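Local coordinates for protein 6-aminohexanoate-cyclic-dimer hydrolase (Arthrobacter sp., PDB 3A2Q) that hydrolyses one amide bond of the 6-aminohexanoate cyclic dimer, a nylon-6 by-product, to give the linear dimer, at residues A[43-48]-A[68-73]; A[34-39]-A[48-53]; A[74-79]-A[210-215]; A[110-115]-A[163-168]; A[138-141]-A[146-149]. The protein carries 1 engineered substitution. All blocks are in the same frame, centred on the assembly; numbering follows the deposited sequence.

Interaction 1. Residues A[43-48]-A[68-73]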
# COMPACT_ATOMS: atom_id res chain seq x y z
N ASN A 43 17.01 4.63 -3.78
CA ASN A 43 16.64 3.64 -4.80
C ASN A 43 15.13 3.36 -4.75
O ASN A 43 14.70 2.21 -4.74
CB ASN A 43 17.45 2.36 -4.56
CG ASN A 43 17.25 1.31 -5.65
OD1 ASN A 43 17.17 1.64 -6.84
ND2 ASN A 43 17.18 0.05 -5.25
N ALA A 44 14.34 4.44 -4.72
CA ALA A 44 12.88 4.35 -4.66
C ALA A 44 12.28 4.27 -6.07
O ALA A 44 11.52 3.35 -6.38
CB ALA A 44 12.32 5.55 -3.92
N VAL A 45 12.61 5.26 -6.90
CA VAL A 45 12.14 5.29 -8.28
C VAL A 45 13.13 4.47 -9.10
O VAL A 45 14.29 4.86 -9.24
CB VAL A 45 12.11 6.73 -8.84
CG1 VAL A 45 11.69 6.71 -10.31
CG2 VAL A 45 11.16 7.58 -8.04
N ILE A 46 12.70 3.32 -9.61
CA ILE A 46 13.59 2.47 -10.39
C ILE A 46 13.50 2.69 -11.89
O ILE A 46 14.41 2.33 -12.63
CB ILE A 46 13.35 0.98 -10.11
CG1 ILE A 46 11.87 0.64 -10.30
CG2 ILE A 46 13.82 0.62 -8.71
CD1 ILE A 46 11.58 -0.84 -10.22
N ILE A 47 12.40 3.28 -12.33
CA ILE A 47 12.19 3.53 -13.75
C ILE A 47 11.67 4.94 -13.96
O ILE A 47 10.46 5.17 -13.96
CB ILE A 47 11.16 2.55 -14.36
CG1 ILE A 47 11.60 1.11 -14.12
CG2 ILE A 47 11.01 2.82 -15.84
CD1 ILE A 47 10.52 0.08 -14.43
N PRO A 48 12.58 5.91 -14.13
CA PRO A 48 12.16 7.30 -14.34
C PRO A 48 11.46 7.43 -15.69
O PRO A 48 11.82 6.76 -16.65
CB PRO A 48 13.48 8.08 -14.29
CG PRO A 48 14.49 7.07 -14.73
CD PRO A 48 14.05 5.82 -14.03
N PRO A 68 2.81 15.69 -10.38
CA PRO A 68 3.45 14.40 -10.63
C PRO A 68 3.02 13.33 -9.64
O PRO A 68 2.65 13.64 -8.50
CB PRO A 68 4.95 14.72 -10.49
CG PRO A 68 5.03 16.22 -10.57
CD PRO A 68 3.79 16.66 -9.87
N TYR A 69 3.07 12.07 -10.07
CA TYR A 69 2.74 10.94 -9.21
C TYR A 69 3.58 9.75 -9.66
O TYR A 69 4.09 9.73 -10.78
CB TYR A 69 1.24 10.61 -9.28
CG TYR A 69 0.83 9.64 -10.36
CD1 TYR A 69 0.68 8.28 -10.09
CD2 TYR A 69 0.58 10.08 -11.66
CE1 TYR A 69 0.27 7.39 -11.08
CE2 TYR A 69 0.17 9.20 -12.66
CZ TYR A 69 0.02 7.85 -12.36
OH TYR A 69 -0.39 6.98 -13.34
N LEU A 70 3.74 8.78 -8.77
CA LEU A 70 4.52 7.60 -9.06
C LEU A 70 3.68 6.33 -9.04
O LEU A 70 2.72 6.21 -8.28
CB LEU A 70 5.68 7.49 -8.06
CG LEU A 70 6.74 8.58 -8.24
CD1 LEU A 70 7.63 8.67 -7.01
CD2 LEU A 70 7.55 8.27 -9.49
N LEU A 71 4.06 5.38 -9.89
CA LEU A 71 3.36 4.12 -10.06
C LEU A 71 4.23 2.93 -9.68
O LEU A 71 5.39 2.86 -10.06
CB LEU A 71 2.93 4.00 -11.52
CG LEU A 71 1.94 2.94 -11.98
CD1 LEU A 71 0.56 3.27 -11.45
CD2 LEU A 71 1.93 2.89 -13.51
N LYS A 72 3.66 1.98 -8.94
CA LYS A 72 4.40 0.79 -8.54
C LYS A 72 4.57 -0.08 -9.78
O LYS A 72 3.64 -0.18 -10.59
CB LYS A 72 3.61 0.01 -7.48
CG LYS A 72 4.32 -1.21 -6.91
CD LYS A 72 3.43 -1.91 -5.89
CE LYS A 72 4.16 -3.03 -5.17
NZ LYS A 72 3.26 -3.77 -4.23
N ASP A 73 5.73 -0.70 -9.95
CA ASP A 73 5.95 -1.55 -11.12
C ASP A 73 5.41 -2.95 -10.87
O ASP A 73 6.15 -3.94 -10.94
CB ASP A 73 7.44 -1.60 -11.49
CG ASP A 73 7.69 -2.37 -12.78
OD1 ASP A 73 6.87 -2.25 -13.71
OD2 ASP A 73 8.70 -3.09 -12.86

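Interaction 2. Residues A[34-39]-A[48-53]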
# COMPACT_ATOMS: atom_id res chain seq x y z
N HIS A 34 14.94 17.28 -8.03
CA HIS A 34 14.93 16.72 -6.69
C HIS A 34 15.10 15.20 -6.74
O HIS A 34 15.87 14.63 -5.97
CB HIS A 34 13.62 17.08 -5.98
CG HIS A 34 13.53 16.57 -4.58
ND1 HIS A 34 14.43 16.93 -3.59
CD2 HIS A 34 12.64 15.73 -3.99
CE1 HIS A 34 14.10 16.33 -2.46
NE2 HIS A 34 13.02 15.60 -2.68
N VAL A 35 14.39 14.56 -7.66
CA VAL A 35 14.47 13.11 -7.82
C VAL A 35 15.90 12.69 -8.16
O VAL A 35 16.44 11.75 -7.57
CB VAL A 35 13.51 12.62 -8.94
CG1 VAL A 35 13.73 11.15 -9.21
CG2 VAL A 35 12.07 12.87 -8.53
N GLN A 36 16.50 13.38 -9.11
CA GLN A 36 17.86 13.08 -9.54
C GLN A 36 18.88 13.19 -8.41
O GLN A 36 19.85 12.42 -8.35
CB GLN A 36 18.27 14.01 -10.68
CG GLN A 36 17.38 13.90 -11.90
CD GLN A 36 17.84 14.79 -13.03
OE1 GLN A 36 17.92 16.02 -12.88
NE2 GLN A 36 18.16 14.19 -14.17
N ALA A 37 18.66 14.13 -7.51
CA ALA A 37 19.56 14.37 -6.38
C ALA A 37 19.38 13.42 -5.20
O ALA A 37 20.35 12.89 -4.66
CB ALA A 37 19.41 15.80 -5.90
N VAL A 38 18.12 13.19 -4.81
CA VAL A 38 17.80 12.35 -3.67
C VAL A 38 17.59 10.86 -3.93
O VAL A 38 18.02 10.02 -3.14
CB VAL A 38 16.55 12.91 -2.94
CG1 VAL A 38 16.05 11.92 -1.90
CG2 VAL A 38 16.90 14.23 -2.28
N ASN A 39 16.94 10.52 -5.04
CA ASN A 39 16.67 9.12 -5.35
C ASN A 39 17.88 8.19 -5.35
O ASN A 39 17.76 7.02 -4.99
CB ASN A 39 15.95 8.99 -6.69
CG ASN A 39 15.42 7.60 -6.92
OD1 ASN A 39 14.64 7.08 -6.12
ND2 ASN A 39 15.85 6.97 -8.01
N PRO A 48 12.58 5.91 -14.13
CA PRO A 48 12.16 7.30 -14.34
C PRO A 48 11.46 7.43 -15.69
O PRO A 48 11.82 6.76 -16.65
CB PRO A 48 13.48 8.08 -14.29
CG PRO A 48 14.49 7.07 -14.73
CD PRO A 48 14.05 5.82 -14.03
N LEU A 49 10.46 8.30 -15.74
CA LEU A 49 9.70 8.54 -16.97
C LEU A 49 9.57 10.05 -17.14
O LEU A 49 8.48 10.58 -17.33
CB LEU A 49 8.31 7.92 -16.87
CG LEU A 49 8.24 6.41 -16.65
CD1 LEU A 49 6.79 6.00 -16.40
CD2 LEU A 49 8.80 5.69 -17.86
N PHE A 50 10.71 10.75 -17.07
CA PHE A 50 10.72 12.20 -17.19
C PHE A 50 10.20 12.73 -18.53
O PHE A 50 9.54 13.76 -18.57
CB PHE A 50 12.12 12.74 -16.91
CG PHE A 50 12.71 12.27 -15.61
CD1 PHE A 50 11.93 12.21 -14.46
CD2 PHE A 50 14.05 11.89 -15.53
CE1 PHE A 50 12.48 11.79 -13.24
CE2 PHE A 50 14.60 11.47 -14.32
CZ PHE A 50 13.82 11.42 -13.18
N GLU A 51 10.50 12.03 -19.62
CA GLU A 51 10.03 12.49 -20.92
C GLU A 51 8.51 12.40 -21.02
O GLU A 51 7.86 13.37 -21.41
CB GLU A 51 10.70 11.68 -22.04
CG GLU A 51 12.21 11.81 -22.06
CD GLU A 51 12.69 13.26 -22.14
OE1 GLU A 51 13.91 13.50 -21.99
OE2 GLU A 51 11.85 14.16 -22.35
N LYS A 52 7.95 11.25 -20.66
CA LYS A 52 6.50 11.10 -20.70
C LYS A 52 5.88 12.14 -19.77
O LYS A 52 4.90 12.78 -20.11
CB LYS A 52 6.07 9.70 -20.26
CG LYS A 52 4.56 9.58 -20.05
CD LYS A 52 4.11 8.16 -19.74
CE LYS A 52 4.16 7.28 -20.98
NZ LYS A 52 3.52 5.96 -20.73
N ALA A 53 6.48 12.29 -18.60
CA ALA A 53 5.98 13.25 -17.63
C ALA A 53 5.97 14.65 -18.24
O ALA A 53 5.08 15.45 -17.98
CB ALA A 53 6.85 13.24 -16.38

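Interaction 3. Residues A[74-79]-A[210-215]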
# COMPACT_ATOMS: atom_id res chain seq x y z
N LEU A 74 4.12 -3.02 -10.57
CA LEU A 74 3.44 -4.27 -10.31
C LEU A 74 1.93 -4.09 -10.54
O LEU A 74 1.36 -3.04 -10.20
CB LEU A 74 3.67 -4.71 -8.86
CG LEU A 74 3.20 -6.11 -8.47
CD1 LEU A 74 4.08 -7.16 -9.15
CD2 LEU A 74 3.28 -6.27 -6.96
N THR A 75 1.31 -5.11 -11.13
CA THR A 75 -0.13 -5.11 -11.39
C THR A 75 -0.58 -4.14 -12.48
O THR A 75 -0.89 -4.56 -13.60
CB THR A 75 -0.93 -4.82 -10.10
OG1 THR A 75 -0.48 -5.69 -9.05
CG2 THR A 75 -2.43 -5.07 -10.32
N VAL A 76 -0.64 -2.86 -12.16
CA VAL A 76 -1.05 -1.86 -13.13
C VAL A 76 0.15 -1.54 -14.00
O VAL A 76 1.28 -1.57 -13.52
CB VAL A 76 -1.56 -0.56 -12.45
CG1 VAL A 76 -2.75 -0.87 -11.57
CG2 VAL A 76 -0.44 0.07 -11.64
N VAL A 77 -0.09 -1.26 -15.28
CA VAL A 77 1.00 -0.95 -16.19
C VAL A 77 0.73 0.33 -16.98
O VAL A 77 -0.40 0.80 -17.05
CB VAL A 77 1.25 -2.11 -17.19
CG1 VAL A 77 1.73 -3.34 -16.44
CG2 VAL A 77 -0.03 -2.43 -17.95
N SER A 78 1.79 0.89 -17.56
CA SER A 78 1.69 2.10 -18.36
C SER A 78 2.16 1.77 -19.78
O SER A 78 3.19 1.12 -19.97
CB SER A 78 2.55 3.22 -17.76
OG SER A 78 3.88 2.78 -17.54
N GLN A 79 1.39 2.21 -20.77
CA GLN A 79 1.67 1.93 -22.18
C GLN A 79 3.07 2.32 -22.65
O GLN A 79 3.52 3.44 -22.44
CB GLN A 79 0.62 2.63 -23.05
CG GLN A 79 0.74 2.33 -24.53
CD GLN A 79 -0.41 2.93 -25.32
OE1 GLN A 79 -0.62 4.14 -25.31
NE2 GLN A 79 -1.16 2.08 -26.01
N ALA A 210 -5.99 -8.90 -2.73
CA ALA A 210 -5.13 -7.83 -3.25
C ALA A 210 -5.96 -6.62 -3.69
O ALA A 210 -6.81 -6.72 -4.57
CB ALA A 210 -4.30 -8.35 -4.42
N HIS A 211 -5.70 -5.48 -3.05
CA HIS A 211 -6.41 -4.23 -3.34
C HIS A 211 -5.43 -3.18 -3.85
O HIS A 211 -4.29 -3.12 -3.39
CB HIS A 211 -7.00 -3.59 -2.06
CG HIS A 211 -7.95 -4.45 -1.29
ND1 HIS A 211 -7.62 -5.70 -0.80
CD2 HIS A 211 -9.17 -4.16 -0.77
CE1 HIS A 211 -8.59 -6.14 -0.02
NE2 HIS A 211 -9.54 -5.22 0.02
N GLU A 212 -5.87 -2.34 -4.79
CA GLU A 212 -5.00 -1.25 -5.24
C GLU A 212 -5.17 -0.20 -4.14
O GLU A 212 -6.27 -0.04 -3.60
CB GLU A 212 -5.45 -0.67 -6.59
CG GLU A 212 -5.38 -1.66 -7.74
CD GLU A 212 -4.07 -2.43 -7.76
OE1 GLU A 212 -4.11 -3.67 -7.66
OE2 GLU A 212 -3.00 -1.79 -7.88
N GLY A 213 -4.09 0.49 -3.80
CA GLY A 213 -4.13 1.47 -2.73
C GLY A 213 -3.51 2.81 -3.07
O GLY A 213 -3.00 3.01 -4.18
N LEU A 214 -3.51 3.72 -2.09
CA LEU A 214 -3.03 5.08 -2.29
C LEU A 214 -2.10 5.60 -1.21
O LEU A 214 -2.27 5.29 -0.02
CB LEU A 214 -4.23 6.02 -2.40
CG LEU A 214 -5.31 5.58 -3.40
CD1 LEU A 214 -6.59 6.36 -3.13
CD2 LEU A 214 -4.80 5.79 -4.82
N PHE A 215 -1.13 6.41 -1.63
CA PHE A 215 -0.14 7.04 -0.75
C PHE A 215 -0.23 8.55 -0.88
O PHE A 215 -0.39 9.07 -1.98
CB PHE A 215 1.28 6.64 -1.18
CG PHE A 215 1.70 5.27 -0.77
CD1 PHE A 215 2.04 4.99 0.55
CD2 PHE A 215 1.78 4.25 -1.71
CE1 PHE A 215 2.46 3.71 0.93
CE2 PHE A 215 2.20 2.97 -1.35
CZ PHE A 215 2.54 2.70 -0.03

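Interaction 4. Residues A[110-115]-A[163-168]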
# COMPACT_ATOMS: atom_id res chain seq x y z
N ALA A 110 -7.24 13.19 -14.85
CA ALA A 110 -7.40 14.09 -13.72
C ALA A 110 -6.37 15.22 -13.75
O ALA A 110 -6.53 16.22 -13.05
CB ALA A 110 -7.28 13.31 -12.41
N GLY A 111 -5.32 15.06 -14.55
CA GLY A 111 -4.31 16.09 -14.63
C GLY A 111 -2.95 15.71 -14.07
O GLY A 111 -2.00 16.48 -14.15
N PHE A 112 -2.85 14.51 -13.49
CA PHE A 112 -1.60 14.02 -12.92
C PHE A 112 -0.65 13.63 -14.05
O PHE A 112 -1.09 13.24 -15.13
CB PHE A 112 -1.86 12.80 -12.03
CG PHE A 112 -2.49 13.13 -10.70
CD1 PHE A 112 -1.74 13.70 -9.68
CD2 PHE A 112 -3.84 12.86 -10.46
CE1 PHE A 112 -2.31 14.00 -8.44
CE2 PHE A 112 -4.42 13.15 -9.23
CZ PHE A 112 -3.66 13.72 -8.22
N VAL A 113 0.66 13.72 -13.81
CA VAL A 113 1.64 13.33 -14.82
C VAL A 113 2.47 12.16 -14.30
O VAL A 113 2.99 12.21 -13.18
CB VAL A 113 2.57 14.53 -15.22
CG1 VAL A 113 1.73 15.75 -15.59
CG2 VAL A 113 3.53 14.87 -14.10
N LEU A 114 2.57 11.10 -15.09
CA LEU A 114 3.32 9.92 -14.69
C LEU A 114 4.82 10.20 -14.69
O LEU A 114 5.45 10.26 -15.75
CB LEU A 114 3.01 8.75 -15.63
CG LEU A 114 3.68 7.42 -15.27
CD1 LEU A 114 3.41 7.10 -13.80
CD2 LEU A 114 3.16 6.31 -16.17
N LEU A 115 5.39 10.35 -13.50
CA LEU A 115 6.80 10.65 -13.33
C LEU A 115 7.72 9.44 -13.42
O LEU A 115 8.89 9.57 -13.79
CB LEU A 115 7.03 11.36 -11.99
CG LEU A 115 8.42 11.93 -11.73
CD1 LEU A 115 8.72 13.02 -12.76
CD2 LEU A 115 8.48 12.51 -10.31
N SER A 163 7.39 12.89 -5.00
CA SER A 163 6.04 13.08 -5.53
C SER A 163 5.11 13.23 -4.33
O SER A 163 5.38 12.67 -3.27
CB SER A 163 5.59 11.89 -6.38
OG SER A 163 6.21 11.90 -7.65
N PRO A 164 4.03 14.01 -4.47
CA PRO A 164 3.11 14.20 -3.34
C PRO A 164 2.17 13.02 -3.12
O PRO A 164 1.60 12.86 -2.03
CB PRO A 164 2.35 15.47 -3.72
CG PRO A 164 2.35 15.43 -5.22
CD PRO A 164 3.73 14.94 -5.57
N VAL A 165 2.00 12.19 -4.15
CA VAL A 165 1.13 11.03 -4.08
C VAL A 165 1.69 9.90 -4.93
O VAL A 165 2.46 10.14 -5.86
CB VAL A 165 -0.29 11.36 -4.58
CG1 VAL A 165 -0.88 12.51 -3.77
CG2 VAL A 165 -0.26 11.71 -6.05
N ALA A 166 1.28 8.67 -4.63
CA ALA A 166 1.76 7.53 -5.39
C ALA A 166 0.80 6.36 -5.26
O ALA A 166 -0.03 6.31 -4.35
CB ALA A 166 3.14 7.12 -4.90
N HIS A 167 0.94 5.42 -6.19
CA HIS A 167 0.12 4.22 -6.22
C HIS A 167 0.87 3.03 -5.63
O HIS A 167 2.10 3.04 -5.51
CB HIS A 167 -0.28 3.92 -7.67
CG HIS A 167 -0.56 2.47 -7.94
ND1 HIS A 167 0.44 1.54 -8.10
CD2 HIS A 167 -1.73 1.79 -8.04
CE1 HIS A 167 -0.10 0.35 -8.29
NE2 HIS A 167 -1.41 0.47 -8.26
N GLY A 168 0.12 2.00 -5.27
CA GLY A 168 0.68 0.78 -4.73
C GLY A 168 -0.46 -0.19 -4.59
O GLY A 168 -1.61 0.15 -4.89

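Interaction 5. Residues A[138-141]-A[146-149]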
# COMPACT_ATOMS: atom_id res chain seq x y z
N ARG A 138 15.93 2.00 0.28
CA ARG A 138 16.28 2.38 1.64
C ARG A 138 15.38 3.46 2.23
O ARG A 138 14.83 4.28 1.50
CB ARG A 138 17.74 2.81 1.68
CG ARG A 138 18.70 1.70 1.26
CD ARG A 138 20.15 2.17 1.16
NE ARG A 138 21.07 1.06 0.91
CZ ARG A 138 21.51 0.22 1.83
NH1 ARG A 138 21.14 0.35 3.10
NH2 ARG A 138 22.34 -0.76 1.50
N ASN A 139 15.25 3.44 3.55
CA ASN A 139 14.40 4.38 4.26
C ASN A 139 14.98 5.79 4.39
O ASN A 139 16.07 5.97 4.92
CB ASN A 139 14.09 3.83 5.65
CG ASN A 139 12.82 4.41 6.24
OD1 ASN A 139 12.66 5.63 6.30
ND2 ASN A 139 11.91 3.54 6.67
N PRO A 140 14.24 6.80 3.90
CA PRO A 140 14.67 8.20 3.96
C PRO A 140 14.93 8.66 5.40
O PRO A 140 15.70 9.59 5.63
CB PRO A 140 13.51 8.95 3.31
CG PRO A 140 12.90 7.93 2.39
CD PRO A 140 12.96 6.67 3.19
N TRP A 141 14.27 8.02 6.36
CA TRP A 141 14.44 8.38 7.76
C TRP A 141 15.71 7.77 8.34
O TRP A 141 16.26 8.28 9.31
CB TRP A 141 13.22 7.93 8.59
CG TRP A 141 11.93 8.57 8.17
CD1 TRP A 141 11.14 8.21 7.11
CD2 TRP A 141 11.31 9.71 8.77
NE1 TRP A 141 10.07 9.06 7.01
CE2 TRP A 141 10.14 9.99 8.02
CE3 TRP A 141 11.62 10.53 9.86
CZ2 TRP A 141 9.28 11.06 8.33
CZ3 TRP A 141 10.76 11.59 10.17
CH2 TRP A 141 9.61 11.84 9.40
N SER A 146 14.79 -0.78 6.43
CA SER A 146 13.86 -1.19 5.39
C SER A 146 12.78 -0.11 5.23
O SER A 146 12.64 0.78 6.07
CB SER A 146 13.20 -2.51 5.79
OG SER A 146 12.07 -2.81 4.98
N VAL A 147 12.02 -0.20 4.14
CA VAL A 147 10.94 0.75 3.88
C VAL A 147 9.62 -0.00 3.89
O VAL A 147 8.58 0.53 3.51
CB VAL A 147 11.10 1.45 2.50
CG1 VAL A 147 12.31 2.39 2.53
CG2 VAL A 147 11.25 0.41 1.38
N GLY A 148 9.66 -1.24 4.37
CA GLY A 148 8.47 -2.07 4.39
C GLY A 148 8.23 -2.56 2.98
O GLY A 148 9.08 -2.37 2.11
N GLY A 149 7.09 -3.20 2.74
CA GLY A 149 6.80 -3.70 1.40
C GLY A 149 5.37 -4.19 1.33
O GLY A 149 4.70 -4.24 2.35

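Interaction 1. Residues A[43-48]-A[68-73]
Val45 and Leu70 meet through their branch ends: Val45 CG2 lies 3.8 Å from Leu70 CD1 and 4.0 Å from Leu70 CD2, so a single methyl of the valine faces the fork of the leucine. The two side chains cross at about a right angle. Val45 CG2 is anti to its own carbonyl carbon, and CG1 takes the position anti to the backbone N (chi1 177°), which leaves CG2 as the branch that does the touching. Further along, Ile47 sends CD1 to the carboxylate of Asp73, 4.0 Å from Asp73 OD2 and 4.1 Å from Asp73 CG, again crossing nearly square. Ile46 adds a looser touch, its CD1 4.4 Å from Asp73 CB.

The apolar atoms beside Asp73 do not satisfy its charge; that falls to residues around it. Asp73 OD1 forms a salt bridge with Lys117 NZ and a hydrogen bond with Asn83 ND2, while Asp73 OD2 bonds to Thr84 OG1 and Ser85 N. Four partners on two oxygens should hold the carboxylate against rotation. Lys117 also sets the backbone opposite, because Ile46 and Ile47 both pair with it in a classic beta bulge.

No hydrogen bond joins the two segments, and the CA atoms of Val45 and Leu70 are 8.0 Å apart. Strand 113-118 runs between them in the sheet, antiparallel to 45-48 and parallel to 68-72. The contact is therefore next-nearest-strand packing at the border of the amidase-family sheet, beside Lys72, the probable charge-relay lysine, whose NZ bonds to Ser150 OG.

Interaction 2. Residues A[34-39]-A[48-53]
Next to the packing of Val35 on Phe50, the polar atom gripped from two sides of the chain's next turn is Asn39 OD1: it accepts Val45 N and, more weakly, Ala44 N, which ties the end of helix 24-42 to the start of strand 45-48. Through its backbone the same residue belongs to the helix of the valine, Asn39 N bonding to Val35 O at 2.9 Å.

Across the contact the interaction is apolar. Val35 CG1 comes to the edge of the Phe50 ring, near its plane, 4.0 Å from Phe50 CZ. It is the methyl anti to the backbone N (chi1 173°) that points this way. Gln36 adds its aliphatic part, CG lying 4.4 Å from Phe50 CE2 in an oblique approach. One face of the same ring is taken by Pro48 CB, 3.5 Å above the plane and offset toward the rim, so the proline two residues earlier and the valine touch different parts of the ring.

Phe50 opens helix 50-59, with Leu49 at its N-cap position and Ala53 N bonded to Leu49 O at 2.9 Å. Strand 113-118 underlies both sides: Leu115 touches Val35 as well as Phe50, and pairs through its backbone with Leu49. With no hydrogen bond between the segments and the annotated sites far off, this is helix-to-helix packing about an aromatic ring, within a helix-strand-helix unit at the edge of the amidase-family sheet.

Interaction 3. Residues A[74-79]-A[210-215]
Thr75 and Glu212 mark the closest backbone approach, their CA atoms 8.7 Å apart, between an irregular segment and a strand. Thr75 has positive phi (phi 70°, psi -76°) and Val76 N makes a weak bond back to Leu74 O; together these values describe a classic gamma-turn just after strand 68-72. Residues 211-215 are extended and belong to the central sheet of the amidase fold, where strand 211-216 lies antiparallel beside 165-170. No backbone bond links the two segments, so their meeting rests on side chains.

Glu212 is the sole member of its segment to touch the turn. Its chain is bent at chi2 (-46°), which brings the carboxylate to two methyl groups. Thr75 CG2, approaching from the opposite direction, stands 3.4 Å from Glu212 OE1 and 4.0 Å from Glu212 CD. Val76 slides past the glutamate and brings its CG1 to the other oxygen. Neither is a hydrogen bond: methyl hydrogens simply pack on the acid oxygens.

Polar partners come from strand 165-170. The firm bond of the acid is to the imidazole of His167, Glu212 OE2 pairing with His167 NE2, while Asn169 ND2 reaches the same oxygen weakly. Asn169 also touches Thr75, whose side chain lies about 6 Å from a bound 6-aminohexanoic acid, so the turn lies near the ligand pocket. With an alanine in place of Glu212, His167 is likely to be left without its carboxylate mate, and the methyls of Thr75 and Val76 would border a gap. The oxygen that bonds to the imidazole is also the one packed by the valine: Val76 CG1 lies 3.8 Å from Glu212 OE2.

Interaction 4. Residues A[110-115]-A[163-168]
Phe112 lays the CE1 corner of its ring against Val165 CG2 at 3.9 Å, an oblique approach in which the two side chains cross at about a right angle. The valine methyl that does this sits between the backbone N and the carbonyl carbon, the crowded position, with CG1 anti to the carbonyl carbon (chi1 -57°). The phenylalanine ring is further held by a stack with the ring of Phe64. Leu225 of helix 219-229 touches both Phe112 and Val165, and so closes this patch from the helix side.

A second, separate touch joins Leu115 to Ser163. Leu115 CD2 comes within 3.5 Å of Ser163 OG, a methyl against a hydroxyl and not a hydrogen bond. With Leu115 CG anti to its backbone N (chi1 -172°), the branch reaches across to the serine.

The CA separations, 9.7 Å between Phe112 and Val165 and 8.2 Å between Leu115 and Ser163, fit a strand lying between. The evidence for it is the bonding of strand 68-72 to both sides, Tyr69 O to Leu115 N and Leu70 O to His167 N. Tyr69 touches Phe112 and Val165, whereas its successor Leu70 touches Ser163, which puts the two contacts on opposite faces of the sheet. Ahead of the strand, Gly111 ends helix 102-110 with positive phi (113°) in a Schellman motif. The whole is packing over a central strand in the parallel part, 113-118, 68-72 and 165-170, of the mixed amidase-family sheet.

Interaction 5. Residues A[138-141]-A[146-149]
Asn139 and Val147 pair two bends of a loop that leads into the glycine- and serine-rich signature of the amidase family: an Asx turn at Asn139 and an ST turn at Ser146. Their CA atoms are 5.0 Å apart.

The hydrogen bonds come first. Asn139 ND2 donates to Ser146 O over 2.9 Å with a nearly straight N-H...O angle of 166°, the acceptor lying in the amide plane of the asparagine. The same nitrogen also bonds to Val181 O, and on the other branch Asn139 OD1 accepts Trp141 N at 2.9 Å to make the Asx turn. With both ends of the amide engaged, its rotation is fixed. A leucine in its place would probably leave Ser146 O, Val181 O and Trp141 N without these mates and free the loop to shift. On the other side Ser146 OG accepts Gly148 N at 2.9 Å and also bonds to Thr128 OG1. Gly148 has positive phi, a value glycine takes easily, and Ser150 of the probable charge relay follows two residues on.

Van der Waals packing is carried by Val147. Its CG1, anti to its carbonyl carbon (chi1 -69°), lies 4.4 Å from Pro140 CD, and Ala156 of helix 152-159 touches Pro140 and Val147. Among the apolar approaches the nearest is that of this methyl over a face of the peptide group before Asn139, Val147 CG1 lying 3.3 Å from both Arg138 C and Asn139 N.

In the fold
From the N terminus, interaction 2 opens on helix 24-42 and interaction 1 on the following strand 45-48; interaction 2 closes at helix 50-59 before interaction 1 closes at strand 68-72, so the two cross, and they share Pro48. Directly after, residues 74-79 open interaction 3, whose long loop ends at strand 211-216. Within it lies interaction 4, closing from strand 113-118 to 165-170, and within that lies interaction 5, a short loop ahead of helix 152-159. Interactions 1, 3 and 4 all reach the one mixed sheet, joined through strands 68-72 and 165-170, while interaction 2 packs helices at its border and interaction 5 lies just before Ser150.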